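Side-chain contacts in trimeric intracellular cation channel type 1B.2 (Caenorhabditis elegans, PDB 5EIK), which conducts potassium ions across intracellular membranes as a homotrimer, binds the lipid phosphatidylinositol 4,5-bisphosphate and may balance charge during calcium release: residues A[132-137]-A[227-232]; A[20-25]-A[220-225]. All blocks are in the same frame, centred on the assembly; numbering follows the deposited sequence.

Interaction 1 of 2, residues A[132-137]-A[227-232]; sequences VQRTHK and GFFIYF. With PT5 ([(2R)-1-octadecanoyloxy-3-[oxidanyl-[(1R,2R,3S,4R,5R,6S)-2,3,6-tris(oxidanyl)-4,5-diphosphonooxy-cyclohexyl]oxy-phospho ryl]oxy-propan-2-yl] (8Z)-icosa-5,8,11,14-tetraenoate), chain B.
F229 of transmembrane helix 218-238 reaches into the side of transmembrane helix 120-148, where R134 and T135 receive its ring. The apolar part of the contact is a CH-pi interaction: R134 CD lies over one face of the phenyl ring, 4.1 Å from its centroid and shifted toward the rim, nearest CE1. The two side chains cross at about a right angle. CG of R134 stands anti to the backbone N (chi1 -178°), which carries the methylenes out past the ring before the chain bends at chi3 toward the lipid.

T135 supplies a polar neighbour, OG1, which comes obliquely to within 3.1 Å of F229 CD2. The same oxygen is hydrogen-bonded to the carbonyl O of E131 one turn earlier, the usual way for a threonine to satisfy its hydroxyl within a buried helix, and this bond probably lowers the cost of resting the oxygen against ring carbon.

The ionic part belongs to the bound PIP2. R134 NH1 donates to O43 of the inositol 4-phosphate at 2.9 Å in a fairly straight bond (160°), while NH2 reaches O42 at 2.8 Å and O43 more weakly. K130 binds the same lipid, and E131 forms a salt bridge with R134 NE.

Arginine suits this place because its aliphatic shaft can rest on an aromatic ring while its several N-H groups divide among partners. With the phosphate at one edge and a carboxylate at NE, the guanidinium is probably fixed in rotation, and F229, on the side away from the phosphate, probably helps to steady the shaft of this lipid-binding arginine.

Interaction 2 of 2, residues A[20-25]-A[220-225]; sequences GYVQKL and LVYLCV. With DMU (decyl-beta-D-maltopyranoside), chain K.
Helix 11-24, assigned to the lumenal side, crosses transmembrane helix 218-238 steeply, and V22 and Q23 rest there on Y222 and L223. The axes of segments 20-24 and 220-225 approach to 8.9 Å at an angle of 69°, so the contact is confined to a small patch rather than spread along the helices.

Y222 gives the most surface to it. CG of the tyrosine is anti to the backbone N (chi1 -162°), and the ring thereby extends from its own helix to the neighbouring one. Q23 covers one face: its CB sits 4.0 Å from the ring centroid, over the face and offset toward the rim, in a CH-pi contact. Farther out the extended glutamine chain carries its amide over the same ring, the two planes stacked at 29° to each other, with Q23 CD 4.0 Å from Y222 CD1. Glutamine suits a partly exposed border, since its methylenes and flat amide can both lie on an aromatic face.

V22 comes from another direction. Its CG1 meets the ring at the edge, near the ring plane. Were Y222 cut back to an alanine, the Q23 chain is likely to lose the face it lies on and V22 CG1 its edge contact, with a gap left between the two helices. A beta-branched valine fits well at the position of V22, because its two methyls can address different neighbours: CG1 touches Y222 CE2 at 4.1 Å, and CG2 turns to the end of L223, where CD1 is 4.5 Å away.

How the interactions relate
Interactions 1 and 2 share helix 218-238, and their centres lie 10 Å apart. F229 and Y222 are seven residues, about two turns, apart on that helix, and T135 lies against both: its hydroxyl serves interaction 1, while its methyl CG2 packs 3.5 Å from Y222 CZ. A second join bypasses the shared helix, with V132 CG1 4.1 Å from V22 CG1, so helix 120-148 touches both partners of interaction 2. Only interaction 1 reaches the PIP2 site directly, through R134. The side chain of Y222 is about 9 Å from that of R134, so 20-25/220-225 stands behind the lipid-binding residue without touching the phosphate.

Interaction 1 of 2, residues A[132-137]-A[227-232]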
loop_
_atom_site.group_PDB
_atom_site.type_symbol
_atom_site.label_atom_id
_atom_site.label_comp_id
_atom_site.label_asym_id
_atom_site.label_seq_id
_atom_site.Cartn_x
_atom_site.Cartn_y
_atom_site.Cartn_z
ATOM N N VAL A 132 1.491 -9.524 27.116
ATOM C CA VAL A 132 0.191 -10.064 27.467
ATOM C C VAL A 132 -0.829 -9.530 26.462
ATOM O O VAL A 132 -1.669 -10.270 25.966
ATOM C CB VAL A 132 -0.229 -9.639 28.897
ATOM C CG1 VAL A 132 -1.726 -9.911 29.125
ATOM C CG2 VAL A 132 0.609 -10.402 29.919
ATOM N N GLN A 133 -0.736 -8.244 26.148
ATOM C CA GLN A 133 -1.665 -7.624 25.215
ATOM C C GLN A 133 -1.514 -8.151 23.776
ATOM O O GLN A 133 -2.502 -8.325 23.056
ATOM C CB GLN A 133 -1.494 -6.097 25.260
ATOM C CG GLN A 133 -2.666 -5.325 24.670
ATOM C CD GLN A 133 -2.224 -4.363 23.589
ATOM O OE1 GLN A 133 -1.263 -4.640 22.864
ATOM N NE2 GLN A 133 -2.924 -3.236 23.462
ATOM N N ARG A 134 -0.284 -8.415 23.360
ATOM C CA ARG A 134 -0.041 -8.944 22.023
ATOM C C ARG A 134 -0.744 -10.295 21.848
ATOM O O ARG A 134 -1.361 -10.560 20.808
ATOM C CB ARG A 134 1.455 -9.129 21.778
ATOM C CG ARG A 134 1.767 -9.634 20.373
ATOM C CD ARG A 134 3.152 -10.247 20.292
ATOM N NE ARG A 134 4.189 -9.329 20.755
ATOM C CZ ARG A 134 4.707 -8.344 20.028
ATOM N NH1 ARG A 134 4.289 -8.138 18.785
ATOM N NH2 ARG A 134 5.642 -7.561 20.548
ATOM N N THR A 135 -0.633 -11.149 22.865
ATOM C CA THR A 135 -1.247 -12.472 22.825
ATOM C C THR A 135 -2.744 -12.339 22.612
ATOM O O THR A 135 -3.347 -13.100 21.854
ATOM C CB THR A 135 -0.998 -13.243 24.122
ATOM O OG1 THR A 135 0.415 -13.366 24.338
ATOM C CG2 THR A 135 -1.597 -14.632 24.032
ATOM N N HIS A 136 -3.345 -11.365 23.283
ATOM C CA HIS A 136 -4.774 -11.118 23.136
ATOM C C HIS A 136 -5.107 -10.625 21.725
ATOM O O HIS A 136 -6.157 -10.962 21.186
ATOM C CB HIS A 136 -5.242 -10.067 24.148
ATOM C CG HIS A 136 -6.632 -9.576 23.896
ATOM N ND1 HIS A 136 -7.753 -10.271 24.294
ATOM C CD2 HIS A 136 -7.084 -8.480 23.238
ATOM C CE1 HIS A 136 -8.835 -9.625 23.894
ATOM N NE2 HIS A 136 -8.455 -8.536 23.250
ATOM N N LYS A 137 -4.228 -9.814 21.134
ATOM C CA LYS A 137 -4.479 -9.292 19.784
ATOM C C LYS A 137 -4.519 -10.437 18.774
ATOM O O LYS A 137 -5.408 -10.504 17.929
ATOM C CB LYS A 137 -3.390 -8.302 19.358
ATOM C CG LYS A 137 -3.332 -7.009 20.146
ATOM C CD LYS A 137 -2.274 -6.079 19.558
ATOM C CE LYS A 137 -2.298 -4.706 20.209
ATOM N NZ LYS A 137 -3.661 -4.109 20.171
ATOM N N GLY A 227 3.624 -17.114 28.160
ATOM C CA GLY A 227 4.898 -17.396 28.788
ATOM C C GLY A 227 6.055 -17.316 27.821
ATOM O O GLY A 227 7.088 -16.721 28.129
ATOM N N PHE A 228 5.896 -17.919 26.650
ATOM C CA PHE A 228 6.956 -17.880 25.656
ATOM C C PHE A 228 7.189 -16.463 25.156
ATOM O O PHE A 228 8.339 -16.056 24.972
ATOM C CB PHE A 228 6.650 -18.821 24.486
ATOM C CG PHE A 228 7.156 -20.222 24.698
ATOM C CD1 PHE A 228 8.526 -20.471 24.792
ATOM C CD2 PHE A 228 6.272 -21.287 24.843
ATOM C CE1 PHE A 228 9.009 -21.759 25.029
ATOM C CE2 PHE A 228 6.744 -22.582 25.080
ATOM C CZ PHE A 228 8.118 -22.815 25.174
ATOM N N PHE A 229 6.115 -15.705 24.947
ATOM C CA PHE A 229 6.270 -14.329 24.482
ATOM C C PHE A 229 7.077 -13.540 25.494
ATOM O O PHE A 229 8.062 -12.886 25.138
ATOM C CB PHE A 229 4.921 -13.630 24.279
ATOM C CG PHE A 229 4.313 -13.857 22.924
ATOM C CD1 PHE A 229 5.056 -13.640 21.766
ATOM C CD2 PHE A 229 2.989 -14.272 22.802
ATOM C CE1 PHE A 229 4.487 -13.834 20.502
ATOM C CE2 PHE A 229 2.411 -14.468 21.546
ATOM C CZ PHE A 229 3.161 -14.249 20.394
ATOM N N ILE A 230 6.667 -13.607 26.758
ATOM C CA ILE A 230 7.372 -12.882 27.802
ATOM C C ILE A 230 8.821 -13.337 27.861
ATOM O O ILE A 230 9.727 -12.516 27.991
ATOM C CB ILE A 230 6.724 -13.090 29.185
ATOM C CG1 ILE A 230 5.316 -12.499 29.197
ATOM C CG2 ILE A 230 7.568 -12.407 30.265
ATOM C CD1 ILE A 230 4.491 -12.888 30.428
ATOM N N TYR A 231 9.041 -14.643 27.753
ATOM C CA TYR A 231 10.393 -15.168 27.804
ATOM C C TYR A 231 11.275 -14.604 26.696
ATOM O O TYR A 231 12.278 -13.946 26.969
ATOM C CB TYR A 231 10.394 -16.689 27.703
ATOM C CG TYR A 231 11.795 -17.239 27.633
ATOM C CD1 TYR A 231 12.601 -17.285 28.766
ATOM C CD2 TYR A 231 12.342 -17.646 26.416
ATOM C CE1 TYR A 231 13.922 -17.718 28.692
ATOM C CE2 TYR A 231 13.661 -18.079 26.328
ATOM C CZ TYR A 231 14.447 -18.112 27.471
ATOM O OH TYR A 231 15.756 -18.529 27.390
ATOM N N PHE A 232 10.915 -14.873 25.446
ATOM C CA PHE A 232 11.705 -14.378 24.324
ATOM C C PHE A 232 11.918 -12.873 24.410
ATOM O O PHE A 232 12.989 -12.367 24.074
ATOM C CB PHE A 232 11.037 -14.730 22.992
ATOM C CG PHE A 232 11.099 -16.192 22.654
ATOM C CD1 PHE A 232 12.322 -16.854 22.597
ATOM C CD2 PHE A 232 9.934 -16.912 22.395
ATOM C CE1 PHE A 232 12.386 -18.211 22.288
ATOM C CE2 PHE A 232 9.986 -18.272 22.084
ATOM C CZ PHE A 232 11.213 -18.921 22.031
HETATM O O12 PT5 B . 10.467 -9.212 11.091
HETATM P P1 PT5 B . 9.484 -8.169 10.583
HETATM O O13 PT5 B . 7.877 -8.755 10.280
HETATM O O11 PT5 B . 9.910 -7.447 9.173
HETATM O O6 PT5 B . 10.965 -5.755 13.272
HETATM O O1 PT5 B . 9.224 -6.977 11.586
HETATM C C1 PT5 B . 9.083 -7.194 12.995
HETATM C C6 PT5 B . 9.589 -5.925 13.619
HETATM C C2 PT5 B . 7.597 -7.453 13.447
HETATM O O2 PT5 B . 6.748 -6.385 12.985
HETATM C C3 PT5 B . 7.498 -7.483 15.003
HETATM O O3 PT5 B . 6.125 -7.601 15.352
HETATM C C4 PT5 B . 8.052 -6.234 15.642
HETATM O O4 PT5 B . 8.140 -6.409 17.024
HETATM P P4 PT5 B . 7.219 -5.522 18.035
HETATM O O41 PT5 B . 7.383 -3.930 17.815
HETATM O O42 PT5 B . 7.591 -5.862 19.571
HETATM O O43 PT5 B . 5.775 -5.864 17.782
HETATM C C5 PT5 B . 9.472 -5.896 15.147
HETATM O O5 PT5 B . 9.783 -4.580 15.603
HETATM P P5 PT5 B . 10.903 -4.481 16.792
HETATM O O52 PT5 B . 11.224 -5.882 17.476
HETATM O O51 PT5 B . 12.277 -3.758 16.147
HETATM O O53 PT5 B . 10.156 -3.365 17.776
HETATM C C7 PT5 B . 6.910 -7.938 9.562
HETATM C C8 PT5 B . 6.190 -8.871 8.570
HETATM C C9 PT5 B . 6.818 -8.910 7.139
HETATM O O16 PT5 B . 4.777 -8.440 8.465
HETATM C C10 PT5 B . 3.862 -9.220 9.113
HETATM O O17 PT5 B . 3.646 -9.163 10.311
HETATM O O18 PT5 B . 5.747 -8.678 6.125
HETATM C C11 PT5 B . 5.867 -9.111 4.763
HETATM O O19 PT5 B . 6.597 -10.057 4.348
HETATM C C12 PT5 B . 3.110 -10.183 8.194
HETATM C C13 PT5 B . 1.560 -10.137 8.205
HETATM C C14 PT5 B . 0.970 -11.213 7.265
HETATM C C15 PT5 B . 0.458 -10.637 5.933
HETATM C C16 PT5 B . -0.333 -11.670 5.079
HETATM C C17 PT5 B . -0.060 -11.551 3.546
HETATM C C18 PT5 B . -1.324 -11.670 2.691
HETATM C C19 PT5 B . -1.489 -11.140 1.568
HETATM C C20 PT5 B . -1.566 -9.744 0.928
HETATM C C21 PT5 B . -0.265 -9.222 0.266
HETATM C C22 PT5 B . -0.326 -7.719 -0.072
HETATM C C23 PT5 B . 0.280 -7.391 -1.452
HETATM C C24 PT5 B . -0.644 -6.516 -2.326
HETATM C C31 PT5 B . 4.990 -8.289 3.815
HETATM C C32 PT5 B . 3.516 -8.786 3.779
HETATM C C33 PT5 B . 2.580 -7.882 2.922
HETATM C C34 PT5 B . 1.827 -6.790 3.723
HETATM C C35 PT5 B . 0.915 -5.725 2.936
HETATM C C36 PT5 B . 1.344 -4.448 2.634
HETATM C C37 PT5 B . 0.887 -3.797 1.310
HETATM C C38 PT5 B . 0.542 -2.428 1.624
HETATM C C39 PT5 B . 1.270 -1.205 1.290
HETATM C C40 PT5 B . 2.554 -0.876 1.983
HETATM C C25 PT5 B . -0.203 -5.032 -2.339
HETATM C C26 PT5 B . -1.241 -4.112 -3.001
HETATM C C41 PT5 B . 3.854 -1.007 1.179
HETATM C C42 PT5 B . 5.107 -0.804 2.038
HETATM C C43 PT5 B . 5.662 -2.110 2.619
#

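Interaction 2 of 2, residues A[20-25]-A[220-225]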
loop_
_atom_site.group_PDB
_atom_site.type_symbol
_atom_site.label_atom_id
_atom_site.label_comp_id
_atom_site.label_asym_id
_atom_site.label_seq_id
_atom_site.Cartn_x
_atom_site.Cartn_y
_atom_site.Cartn_z
ATOM N N GLY A 20 -6.474 -19.050 32.720
ATOM C CA GLY A 20 -7.788 -18.458 32.542
ATOM C C GLY A 20 -7.722 -17.053 33.098
ATOM O O GLY A 20 -8.380 -16.132 32.615
ATOM N N TYR A 21 -6.895 -16.900 34.123
ATOM C CA TYR A 21 -6.712 -15.623 34.783
ATOM C C TYR A 21 -6.191 -14.565 33.815
ATOM O O TYR A 21 -6.828 -13.530 33.598
ATOM C CB TYR A 21 -5.728 -15.790 35.941
ATOM C CG TYR A 21 -5.234 -14.479 36.479
ATOM C CD1 TYR A 21 -6.114 -13.588 37.069
ATOM C CD2 TYR A 21 -3.894 -14.106 36.356
ATOM C CE1 TYR A 21 -5.683 -12.362 37.517
ATOM C CE2 TYR A 21 -3.448 -12.867 36.808
ATOM C CZ TYR A 21 -4.352 -12.000 37.387
ATOM O OH TYR A 21 -3.932 -10.771 37.840
ATOM N N VAL A 22 -5.019 -14.833 33.249
ATOM C CA VAL A 22 -4.391 -13.921 32.310
ATOM C C VAL A 22 -5.314 -13.630 31.138
ATOM O O VAL A 22 -5.454 -12.486 30.719
ATOM C CB VAL A 22 -3.070 -14.507 31.778
ATOM C CG1 VAL A 22 -2.530 -13.642 30.655
ATOM C CG2 VAL A 22 -2.057 -14.590 32.904
ATOM N N GLN A 23 -5.956 -14.671 30.625
ATOM C CA GLN A 23 -6.856 -14.534 29.493
ATOM C C GLN A 23 -8.075 -13.641 29.739
ATOM O O GLN A 23 -8.684 -13.147 28.790
ATOM C CB GLN A 23 -7.306 -15.918 29.033
ATOM C CG GLN A 23 -8.283 -15.903 27.874
ATOM C CD GLN A 23 -8.364 -17.240 27.168
ATOM O OE1 GLN A 23 -8.533 -18.281 27.805
ATOM N NE2 GLN A 23 -8.251 -17.218 25.844
ATOM N N LYS A 24 -8.429 -13.425 30.999
ATOM C CA LYS A 24 -9.582 -12.586 31.321
ATOM C C LYS A 24 -9.211 -11.163 31.738
ATOM O O LYS A 24 -10.087 -10.318 31.926
ATOM C CB LYS A 24 -10.420 -13.241 32.424
ATOM C CG LYS A 24 -11.484 -14.213 31.919
ATOM C CD LYS A 24 -10.900 -15.290 31.015
ATOM C CE LYS A 24 -11.965 -16.284 30.574
ATOM N NZ LYS A 24 -12.524 -17.052 31.723
ATOM N N LEU A 25 -7.916 -10.902 31.887
ATOM C CA LEU A 25 -7.437 -9.581 32.279
ATOM C C LEU A 25 -8.018 -8.479 31.405
ATOM O O LEU A 25 -7.987 -8.572 30.181
ATOM C CB LEU A 25 -5.919 -9.524 32.176
ATOM C CG LEU A 25 -5.125 -10.270 33.234
ATOM C CD1 LEU A 25 -3.657 -10.298 32.843
ATOM C CD2 LEU A 25 -5.319 -9.585 34.582
ATOM N N LEU A 220 -4.419 -23.568 29.406
ATOM C CA LEU A 220 -3.040 -23.915 29.706
ATOM C C LEU A 220 -2.160 -23.552 28.512
ATOM O O LEU A 220 -1.037 -23.075 28.680
ATOM C CB LEU A 220 -2.926 -25.410 30.006
ATOM C CG LEU A 220 -1.520 -25.940 30.294
ATOM C CD1 LEU A 220 -0.929 -25.248 31.526
ATOM C CD2 LEU A 220 -1.596 -27.447 30.499
ATOM N N VAL A 221 -2.675 -23.789 27.308
ATOM C CA VAL A 221 -1.942 -23.466 26.093
ATOM C C VAL A 221 -1.756 -21.956 26.082
ATOM O O VAL A 221 -0.676 -21.444 25.785
ATOM C CB VAL A 221 -2.726 -23.887 24.818
ATOM C CG1 VAL A 221 -2.087 -23.272 23.590
ATOM C CG2 VAL A 221 -2.732 -25.403 24.683
ATOM N N TYR A 222 -2.821 -21.249 26.429
ATOM C CA TYR A 222 -2.766 -19.804 26.467
ATOM C C TYR A 222 -1.627 -19.351 27.373
ATOM O O TYR A 222 -0.848 -18.462 27.016
ATOM C CB TYR A 222 -4.073 -19.229 26.994
ATOM C CG TYR A 222 -4.240 -17.773 26.650
ATOM C CD1 TYR A 222 -4.781 -17.391 25.423
ATOM C CD2 TYR A 222 -3.819 -16.772 27.527
ATOM C CE1 TYR A 222 -4.900 -16.044 25.073
ATOM C CE2 TYR A 222 -3.933 -15.423 27.186
ATOM C CZ TYR A 222 -4.475 -15.068 25.958
ATOM O OH TYR A 222 -4.608 -13.752 25.602
ATOM N N LEU A 223 -1.537 -19.969 28.545
ATOM C CA LEU A 223 -0.497 -19.624 29.500
ATOM C C LEU A 223 0.878 -19.831 28.889
ATOM O O LEU A 223 1.774 -18.999 29.064
ATOM C CB LEU A 223 -0.623 -20.470 30.763
ATOM C CG LEU A 223 0.269 -19.983 31.903
ATOM C CD1 LEU A 223 -0.193 -18.598 32.343
ATOM C CD2 LEU A 223 0.203 -20.959 33.061
ATOM N N CYS A 224 1.046 -20.941 28.174
ATOM C CA CYS A 224 2.324 -21.233 27.539
ATOM C C CYS A 224 2.674 -20.200 26.476
ATOM O O CYS A 224 3.822 -19.758 26.401
ATOM C CB CYS A 224 2.314 -22.626 26.908
ATOM S SG CYS A 224 2.321 -23.945 28.120
ATOM N N VAL A 225 1.693 -19.818 25.661
ATOM C CA VAL A 225 1.942 -18.831 24.618
ATOM C C VAL A 225 2.411 -17.527 25.241
ATOM O O VAL A 225 3.447 -16.983 24.855
ATOM C CB VAL A 225 0.690 -18.557 23.775
ATOM C CG1 VAL A 225 0.978 -17.461 22.761
ATOM C CG2 VAL A 225 0.274 -19.822 23.056
HETATM C C1 DMU K . -6.389 -5.609 35.204
HETATM C C2 DMU K . -7.685 -6.106 35.896
HETATM C C3 DMU K . -7.340 -7.001 37.190
HETATM C C4 DMU K . -6.270 -6.313 38.013
HETATM O O5 DMU K . -5.088 -6.113 37.226
HETATM C C6 DMU K . -5.365 -5.090 36.246
HETATM O O7 DMU K . -8.542 -7.184 38.215
HETATM O O16 DMU K . -4.147 -4.731 35.572
HETATM C C18 DMU K . -3.490 -3.735 36.369
HETATM C C19 DMU K . -2.178 -3.345 35.681
HETATM C C22 DMU K . -1.132 -2.973 36.723
HETATM C C25 DMU K . 0.190 -3.627 36.335
HETATM C C28 DMU K . 1.220 -3.343 37.429
HETATM C C31 DMU K . 2.619 -3.707 36.934
HETATM C C34 DMU K . 3.304 -2.449 36.381
HETATM C C37 DMU K . 4.829 -2.613 36.445
HETATM C C40 DMU K . 5.471 -1.911 35.242
HETATM C C43 DMU K . 5.781 -0.453 35.608
HETATM O O49 DMU K . -6.728 -4.537 34.322
HETATM O O55 DMU K . -8.437 -6.865 34.924
HETATM C C57 DMU K . -5.930 -7.182 39.223
HETATM O O61 DMU K . -5.121 -6.440 40.138
HETATM C C5 DMU K . -10.706 -8.276 38.086
HETATM C C7 DMU K . -10.717 -8.990 39.446
HETATM C C8 DMU K . -10.120 -10.341 39.382
HETATM C C9 DMU K . -8.684 -10.247 38.818
HETATM O O1 DMU K . -8.688 -9.600 37.567
HETATM C C10 DMU K . -9.283 -8.247 37.544
HETATM O O2 DMU K . -10.060 -10.868 40.654
HETATM O O3 DMU K . -11.202 -6.982 38.159
HETATM O O4 DMU K . -12.086 -9.115 39.930
HETATM C C11 DMU K . -8.007 -11.615 38.719
HETATM O O6 DMU K . -6.640 -11.482 38.323
#